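Local atomic coordinates of putative YfrE protein (Vibrio parahaemolyticus RIMD 2210633, PDB entry 3BEE), a protein that is of unknown function but, as a TPR-repeat protein of the cytochrome c-type biogenesis CcmH/CycH family, probably mediates protein-protein contacts during cytochrome c maturation. Residues Q8-A13 / E43-L48; N51-S56 / I63-L68. All blocks are in the same frame, centred on the assembly; numbering follows the deposited sequence.

Contact 1 of 2, residues Q8-A13 / E43-L48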
ATOM      1  N   GLN A   8      -2.811   6.652  10.382  1.00 40.88           N
ATOM      2  CA  GLN A   8      -3.626   5.962  11.378  1.00 39.82           C
ATOM      3  C   GLN A   8      -4.799   5.164  10.769  1.00 39.06           C
ATOM      4  O   GLN A   8      -5.103   4.067  11.220  1.00 38.89           O
ATOM      5  CB  GLN A   8      -4.090   6.937  12.466  1.00 39.60           C
ATOM      6  CG  GLN A   8      -2.930   7.337  13.392  1.00 39.28           C
ATOM      7  CD  GLN A   8      -3.243   8.461  14.356  1.00 40.61           C
ATOM      8  OE1 GLN A   8      -4.203   9.221  14.181  1.00 39.36           O
ATOM      9  NE2 GLN A   8      -2.404   8.587  15.389  1.00 39.58           N
ATOM     10  N   LEU A   9      -5.452   5.726   9.754  1.00 38.20           N
ATOM     11  CA  LEU A   9      -6.478   5.024   8.995  1.00 37.18           C
ATOM     12  C   LEU A   9      -5.892   3.790   8.272  1.00 36.18           C
ATOM     13  O   LEU A   9      -6.474   2.703   8.311  1.00 36.63           O
ATOM     14  CB  LEU A   9      -7.154   5.997   8.006  1.00 37.63           C
ATOM     15  CG  LEU A   9      -8.002   7.145   8.629  1.00 36.65           C
ATOM     16  CD1 LEU A   9      -8.509   8.083   7.539  1.00 38.43           C
ATOM     17  CD2 LEU A   9      -9.164   6.624   9.422  1.00 34.94           C
ATOM     18  N   ALA A  10      -4.719   3.951   7.665  1.00 35.56           N
ATOM     19  CA  ALA A  10      -4.052   2.869   6.949  1.00 34.79           C
ATOM     20  C   ALA A  10      -3.565   1.821   7.913  1.00 34.63           C
ATOM     21  O   ALA A  10      -3.554   0.646   7.570  1.00 35.37           O
ATOM     22  CB  ALA A  10      -2.908   3.387   6.154  1.00 34.90           C
ATOM     23  N   ALA A  11      -3.166   2.230   9.119  1.00 33.46           N
ATOM     24  CA  ALA A  11      -2.747   1.268  10.135  1.00 32.97           C
ATOM     25  C   ALA A  11      -3.929   0.396  10.591  1.00 33.40           C
ATOM     26  O   ALA A  11      -3.776  -0.810  10.792  1.00 33.64           O
ATOM     27  CB  ALA A  11      -2.093   1.980  11.343  1.00 32.53           C
ATOM     28  N   LYS A  12      -5.113   0.976  10.770  0.50 33.48           N
ATOM     29  CA  LYS A  12      -6.243   0.115  11.111  0.50 33.43           C
ATOM     30  C   LYS A  12      -6.525  -0.818   9.949  0.50 34.05           C
ATOM     31  O   LYS A  12      -6.744  -2.018  10.153  0.50 34.13           O
ATOM     32  CB  LYS A  12      -7.510   0.878  11.501  0.50 33.56           C
ATOM     33  CG  LYS A  12      -8.565  -0.074  12.113  0.50 33.71           C
ATOM     34  CD  LYS A  12      -9.800   0.641  12.654  0.50 31.63           C
ATOM     35  CE  LYS A  12     -10.806  -0.384  13.127  0.50 29.04           C
ATOM     36  NZ  LYS A  12     -11.920   0.208  13.873  0.50 30.08           N
ATOM     37  N   ALA A  13      -6.504  -0.280   8.730  1.00 34.28           N
ATOM     38  CA  ALA A  13      -6.730  -1.150   7.571  1.00 34.98           C
ATOM     39  C   ALA A  13      -5.763  -2.326   7.578  1.00 35.65           C
ATOM     40  O   ALA A  13      -6.158  -3.455   7.285  1.00 37.26           O
ATOM     41  CB  ALA A  13      -6.599  -0.379   6.271  1.00 34.73           C
ATOM     42  N   GLU A  43       2.212   6.297   2.397  1.00 37.22           N
ATOM     43  CA  GLU A  43       3.085   5.156   2.277  1.00 37.15           C
ATOM     44  C   GLU A  43       2.450   3.917   2.850  1.00 35.63           C
ATOM     45  O   GLU A  43       2.438   2.899   2.203  1.00 34.78           O
ATOM     46  CB  GLU A  43       4.418   5.419   2.983  1.00 37.14           C
ATOM     47  CG  GLU A  43       5.490   4.318   2.688  1.00 39.88           C
ATOM     48  CD  GLU A  43       6.932   4.785   3.022  1.00 41.22           C
ATOM     49  OE1 GLU A  43       7.096   5.914   3.575  1.00 43.08           O
ATOM     50  OE2 GLU A  43       7.885   4.015   2.726  1.00 45.06           O
ATOM     51  N   ALA A  44       1.925   4.002   4.068  1.00 35.04           N
ATOM     52  CA  ALA A  44       1.256   2.858   4.695  1.00 34.92           C
ATOM     53  C   ALA A  44       0.114   2.283   3.823  1.00 35.15           C
ATOM     54  O   ALA A  44      -0.011   1.072   3.686  1.00 34.99           O
ATOM     55  CB  ALA A  44       0.762   3.216   6.073  1.00 33.89           C
ATOM     56  N   ALA A  45      -0.695   3.166   3.234  1.00 34.63           N
ATOM     57  CA  ALA A  45      -1.866   2.779   2.456  1.00 34.10           C
ATOM     58  C   ALA A  45      -1.485   2.146   1.109  1.00 34.49           C
ATOM     59  O   ALA A  45      -1.944   1.053   0.781  1.00 34.01           O
ATOM     60  CB  ALA A  45      -2.780   3.981   2.251  1.00 33.83           C
ATOM     61  N   LEU A  46      -0.646   2.832   0.332  1.00 34.53           N
ATOM     62  CA  LEU A  46      -0.237   2.335  -0.964  1.00 35.00           C
ATOM     63  C   LEU A  46       0.578   1.067  -0.812  1.00 35.38           C
ATOM     64  O   LEU A  46       0.526   0.161  -1.651  1.00 35.54           O
ATOM     65  CB  LEU A  46       0.574   3.398  -1.718  1.00 35.15           C
ATOM     66  CG  LEU A  46      -0.229   4.590  -2.247  1.00 35.16           C
ATOM     67  CD1 LEU A  46       0.689   5.567  -3.010  1.00 36.20           C
ATOM     68  CD2 LEU A  46      -1.360   4.126  -3.142  1.00 34.21           C
ATOM     69  N   SER A  47       1.328   1.002   0.274  1.00 35.07           N
ATOM     70  CA  SER A  47       2.118  -0.161   0.547  1.00 36.47           C
ATOM     71  C   SER A  47       1.244  -1.398   0.843  1.00 35.81           C
ATOM     72  O   SER A  47       1.513  -2.488   0.325  1.00 36.66           O
ATOM     73  CB  SER A  47       3.134   0.152   1.657  1.00 36.64           C
ATOM     74  OG  SER A  47       3.608  -1.036   2.183  1.00 40.20           O
ATOM     75  N   LEU A  48       0.179  -1.236   1.620  1.00 33.93           N
ATOM     76  CA  LEU A  48      -0.766  -2.349   1.820  1.00 33.17           C
ATOM     77  C   LEU A  48      -1.390  -2.818   0.499  1.00 33.20           C
ATOM     78  O   LEU A  48      -1.505  -4.017   0.239  1.00 33.30           O
ATOM     79  CB  LEU A  48      -1.882  -1.993   2.833  1.00 32.13           C
ATOM     80  CG  LEU A  48      -2.831  -3.137   3.239  1.00 32.88           C
ATOM     81  CD1 LEU A  48      -2.062  -4.265   3.908  1.00 35.18           C
ATOM     82  CD2 LEU A  48      -3.991  -2.703   4.181  1.00 31.27           C
TER
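The methyl group of A10 reaches the second helix where A44 and A45 follow one another. Its CB lies 3.7 Å from the CB of A44. A45 is met through its backbone as well as its methyl, with A10 CB 3.7 Å from A45 N. The CA atoms of A10 and A45 come to 5.0 Å of each other, an approach that such small side chains permit. One turn further along, L48 takes over from the alanines. Its CD2 branch touches the backbone of A13, 3.8 Å from A13 C. The same branch lies alongside the methyl, 4.1 Å from A13 CB. With CG of L48 anti to the backbone N (chi1 -173°), the isobutyl group is carried out toward the first helix.

No hydrogen bond crosses between the two segments; van der Waals contact alone joins them, over 175 Å² of buried surface. The segment axes approach to 8.4 Å and run in roughly the same direction, 32° apart. Helix 26-38 intervenes in sequence, so helices 6-18 and 43-55 are next-but-one neighbours, consistent with the helical stacking of a TPR-type fold.

L31 and L32 of that intervening helix also pack on A13. N42, just before the second segment, touches A10 and accepts a hydrogen bond from A45 N through its OD1, tying the start of helix 43-55 to its preceding residue. Beyond the first shell, the side chains of T14, Y17 and Y18, further along helix 6-18, also touch L48.

Contact 2 of 2, residues N51-S56 / I63-L68. With EDO (1,2-ethanediol), chain D.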
ATOM      1  N   ASN A  51       1.203  -4.677  -1.574  1.00 36.21           N
ATOM      2  CA  ASN A  51       1.507  -5.948  -0.950  1.00 36.75           C
ATOM      3  C   ASN A  51       0.375  -6.900  -1.200  1.00 36.35           C
ATOM      4  O   ASN A  51       0.618  -8.047  -1.490  1.00 37.24           O
ATOM      5  CB  ASN A  51       1.712  -5.790   0.579  1.00 37.81           C
ATOM      6  CG  ASN A  51       3.043  -5.143   0.920  1.00 40.53           C
ATOM      7  OD1 ASN A  51       3.893  -4.991   0.053  1.00 43.78           O
ATOM      8  ND2 ASN A  51       3.239  -4.776   2.200  1.00 41.46           N
ATOM      9  N   ASP A  52      -0.865  -6.425  -1.077  1.00 35.43           N
ATOM     10  CA  ASP A  52      -2.019  -7.270  -1.359  1.00 34.89           C
ATOM     11  C   ASP A  52      -2.035  -7.803  -2.811  1.00 34.97           C
ATOM     12  O   ASP A  52      -2.314  -8.983  -3.048  1.00 34.61           O
ATOM     13  CB  ASP A  52      -3.333  -6.528  -1.065  1.00 34.01           C
ATOM     14  CG  ASP A  52      -4.559  -7.350  -1.457  1.00 35.72           C
ATOM     15  OD1 ASP A  52      -4.745  -8.428  -0.865  1.00 33.23           O
ATOM     16  OD2 ASP A  52      -5.337  -6.928  -2.354  1.00 38.31           O
ATOM     17  N   HIS A  53      -1.778  -6.923  -3.783  1.00 34.51           N
ATOM     18  CA  HIS A  53      -1.559  -7.358  -5.165  1.00 33.99           C
ATOM     19  C   HIS A  53      -0.471  -8.453  -5.226  1.00 33.96           C
ATOM     20  O   HIS A  53      -0.672  -9.515  -5.803  1.00 34.39           O
ATOM     21  CB  HIS A  53      -1.158  -6.152  -6.027  1.00 33.87           C
ATOM     22  CG  HIS A  53      -2.295  -5.232  -6.356  1.00 34.61           C
ATOM     23  ND1 HIS A  53      -3.519  -5.691  -6.809  1.00 36.04           N
ATOM     24  CD2 HIS A  53      -2.387  -3.877  -6.330  1.00 34.24           C
ATOM     25  CE1 HIS A  53      -4.317  -4.653  -7.050  1.00 35.73           C
ATOM     26  NE2 HIS A  53      -3.654  -3.547  -6.759  1.00 35.37           N
ATOM     27  N   PHE A  54       0.675  -8.196  -4.603  1.00 33.57           N
ATOM     28  CA  PHE A  54       1.806  -9.112  -4.700  1.00 34.03           C
ATOM     29  C   PHE A  54       1.437 -10.517  -4.179  1.00 35.26           C
ATOM     30  O   PHE A  54       1.686 -11.524  -4.848  1.00 34.76           O
ATOM     31  CB  PHE A  54       3.000  -8.538  -3.933  1.00 32.93           C
ATOM     32  CG  PHE A  54       4.263  -9.355  -4.062  1.00 34.66           C
ATOM     33  CD1 PHE A  54       5.199  -9.058  -5.050  1.00 33.19           C
ATOM     34  CD2 PHE A  54       4.519 -10.413  -3.178  1.00 33.88           C
ATOM     35  CE1 PHE A  54       6.394  -9.822  -5.188  1.00 35.92           C
ATOM     36  CE2 PHE A  54       5.723 -11.185  -3.301  1.00 33.98           C
ATOM     37  CZ  PHE A  54       6.647 -10.868  -4.304  1.00 31.37           C
ATOM     38  N   ILE A  55       0.886 -10.549  -2.964  1.00 36.08           N
ATOM     39  CA  ILE A  55       0.392 -11.751  -2.284  1.00 37.64           C
ATOM     40  C   ILE A  55      -0.601 -12.508  -3.185  1.00 37.54           C
ATOM     41  O   ILE A  55      -0.656 -13.752  -3.180  1.00 37.34           O
ATOM     42  CB  ILE A  55      -0.355 -11.296  -0.964  1.00 37.73           C
ATOM     43  CG1 ILE A  55       0.652 -10.851   0.095  1.00 39.49           C
ATOM     44  CG2 ILE A  55      -1.307 -12.373  -0.412  1.00 39.59           C
ATOM     45  CD1 ILE A  55      -0.031 -10.179   1.339  1.00 38.90           C
ATOM     46  N   SER A  56      -1.389 -11.740  -3.944  1.00 36.70           N
ATOM     47  CA  SER A  56      -2.405 -12.284  -4.808  1.00 36.81           C
ATOM     48  C   SER A  56      -1.829 -12.658  -6.184  1.00 36.47           C
ATOM     49  O   SER A  56      -2.581 -13.043  -7.060  1.00 35.52           O
ATOM     50  CB  SER A  56      -3.534 -11.249  -4.958  1.00 36.99           C
ATOM     51  OG  SER A  56      -4.061 -10.922  -3.675  1.00 39.32           O
ATOM     52  N   ILE A  63       3.467  -3.646  -9.016  1.00 34.92           N
ATOM     53  CA  ILE A  63       4.476  -2.727  -9.550  1.00 34.18           C
ATOM     54  C   ILE A  63       3.890  -1.345  -9.805  1.00 33.97           C
ATOM     55  O   ILE A  63       4.480  -0.334  -9.406  1.00 33.32           O
ATOM     56  CB  ILE A  63       5.175  -3.288 -10.818  1.00 34.47           C
ATOM     57  CG1 ILE A  63       5.945  -4.571 -10.476  1.00 34.09           C
ATOM     58  CG2 ILE A  63       6.155  -2.248 -11.428  1.00 34.35           C
ATOM     59  CD1 ILE A  63       6.403  -5.351 -11.694  1.00 35.06           C
ATOM     60  N   ASP A  64       2.720  -1.310 -10.438  1.00 34.71           N
ATOM     61  CA  ASP A  64       2.041  -0.057 -10.764  1.00 35.61           C
ATOM     62  C   ASP A  64       1.804   0.775  -9.502  1.00 35.90           C
ATOM     63  O   ASP A  64       1.910   1.988  -9.537  1.00 36.45           O
ATOM     64  CB  ASP A  64       0.689  -0.338 -11.428  1.00 35.52           C
ATOM     65  CG  ASP A  64       0.831  -0.920 -12.828  1.00 36.68           C
ATOM     66  OD1 ASP A  64       1.931  -0.866 -13.395  1.00 37.34           O
ATOM     67  OD2 ASP A  64      -0.157  -1.462 -13.354  1.00 38.35           O
ATOM     68  N   THR A  65       1.452   0.100  -8.411  1.00 35.36           N
ATOM     69  CA  THR A  65       1.164   0.769  -7.129  1.00 36.13           C
ATOM     70  C   THR A  65       2.466   1.299  -6.519  1.00 35.53           C
ATOM     71  O   THR A  65       2.504   2.412  -6.006  1.00 35.81           O
ATOM     72  CB  THR A  65       0.446  -0.178  -6.134  1.00 35.06           C
ATOM     73  OG1 THR A  65      -0.641  -0.833  -6.801  1.00 35.50           O
ATOM     74  CG2 THR A  65      -0.090   0.598  -4.938  1.00 36.78           C
ATOM     75  N   TRP A  66       3.519   0.498  -6.584  1.00 35.73           N
ATOM     76  CA  TRP A  66       4.835   0.918  -6.071  1.00 35.95           C
ATOM     77  C   TRP A  66       5.421   2.061  -6.896  1.00 35.92           C
ATOM     78  O   TRP A  66       6.030   2.968  -6.339  1.00 36.48           O
ATOM     79  CB  TRP A  66       5.816  -0.264  -6.009  1.00 35.48           C
ATOM     80  CG  TRP A  66       5.596  -1.189  -4.840  1.00 35.96           C
ATOM     81  CD1 TRP A  66       5.343  -0.823  -3.516  1.00 36.14           C
ATOM     82  CD2 TRP A  66       5.615  -2.633  -4.860  1.00 34.69           C
ATOM     83  NE1 TRP A  66       5.204  -1.963  -2.734  1.00 35.78           N
ATOM     84  CE2 TRP A  66       5.369  -3.077  -3.526  1.00 35.69           C
ATOM     85  CE3 TRP A  66       5.832  -3.588  -5.867  1.00 35.21           C
ATOM     86  CZ2 TRP A  66       5.317  -4.456  -3.179  1.00 35.54           C
ATOM     87  CZ3 TRP A  66       5.783  -4.941  -5.538  1.00 37.10           C
ATOM     88  CH2 TRP A  66       5.511  -5.371  -4.196  1.00 35.09           C
ATOM     89  N   VAL A  67       5.227   2.026  -8.214  1.00 35.47           N
ATOM     90  CA  VAL A  67       5.763   3.066  -9.083  1.00 35.14           C
ATOM     91  C   VAL A  67       5.028   4.389  -8.797  1.00 35.78           C
ATOM     92  O   VAL A  67       5.642   5.453  -8.783  1.00 36.18           O
ATOM     93  CB  VAL A  67       5.694   2.663 -10.574  1.00 34.78           C
ATOM     94  CG1 VAL A  67       6.087   3.854 -11.498  1.00 34.73           C
ATOM     95  CG2 VAL A  67       6.600   1.462 -10.862  1.00 34.39           C
ATOM     96  N   LEU A  68       3.725   4.296  -8.539  1.00 36.39           N
ATOM     97  CA  LEU A  68       2.908   5.423  -8.112  1.00 37.31           C
ATOM     98  C   LEU A  68       3.393   5.975  -6.760  1.00 36.64           C
ATOM     99  O   LEU A  68       3.566   7.175  -6.602  1.00 37.29           O
ATOM    100  CB  LEU A  68       1.413   5.032  -8.068  1.00 37.30           C
ATOM    101  CG  LEU A  68       0.415   6.139  -7.702  1.00 37.66           C
ATOM    102  CD1 LEU A  68       0.305   7.228  -8.792  1.00 39.63           C
ATOM    103  CD2 LEU A  68      -0.974   5.571  -7.418  1.00 39.98           C
TER
HETATM  104  C1  EDO D 302       6.403  -7.893  -0.535  1.00 54.97           C
HETATM  105  O1  EDO D 302       5.083  -7.309  -0.471  1.00 57.19           O
HETATM  106  C2  EDO D 302       7.287  -7.154  -1.533  1.00 51.14           C
HETATM  107  O2  EDO D 302       8.262  -8.068  -2.047  1.00 52.14           O
HETATM  108  O   HOH W   1       5.385  -2.327   0.145  1.00 40.93           O
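N51 OD1 accepts two hydrogen bonds beside the indole of W66. One comes from O1 of a bound 1,2-ethanediol, probably a remnant of the crystallisation liquor, at 2.7 Å from N51 OD1. The other comes from a water 3.1 Å from OD1, which in turn accepts from W66 NE1 at 2.9 Å, so the amide and the indole are bridged through solvent. The same OD1 lies 3.6 Å from W66 CZ2, at the ring edge and near its plane, with the amide and ring planes 66° apart. The amide's other end, ND2, has a weak hydrogen bond to Y18 OH.

F54 meets the far end of the indole, its CD1 3.8 Å from W66 CH2. F54 CD1 sits near the plane of the indole, at its edge, whereas CH2 approaches the phenyl ring obliquely. With CG of F54 anti to the backbone N (chi1 -175°), the ring is carried out toward the benzo end of W66. The ethanediol O2 lies over one phenyl face, offset toward the rim.

The segment axes run nearly antiparallel, at 158° and 9.6 Å, and the helices are joined by a short turn. Helices 43-55 and 59-70 thus form an antiparallel helical hairpin, the kind of unit from which TPR-type folds are built. On another side of the interface H53 CD2 is 3.5 Å from T65 OG1, which lies at the imidazole edge. The polar ends of this pair are engaged elsewhere: H53 ND1 is hydrogen-bonded to R58 NE, and T65 OG1 to E61 O within its own helix. I82, S85 and I86 of helix 79-92 also pack on W66.

Overall arrangement
Helix 43-55 is common to both contacts: its first half packs on helix 6-18 in contact 1, its second half on helix 59-70 in contact 2. The two centres are about 13 Å apart, and contact 1 is complete in sequence before the first residue of contact 2. They also touch directly, L46 O lying 3.4 Å from T65 CG2. Contact 1 spans an intervening helix, whereas contact 2 joins consecutive helices. Together they combine near-parallel packing of next-but-one helices with antiparallel packing of consecutive ones, as in TPR-type helical arrays. The chain is the C-terminal piece of a longer, probably membrane-bound protein.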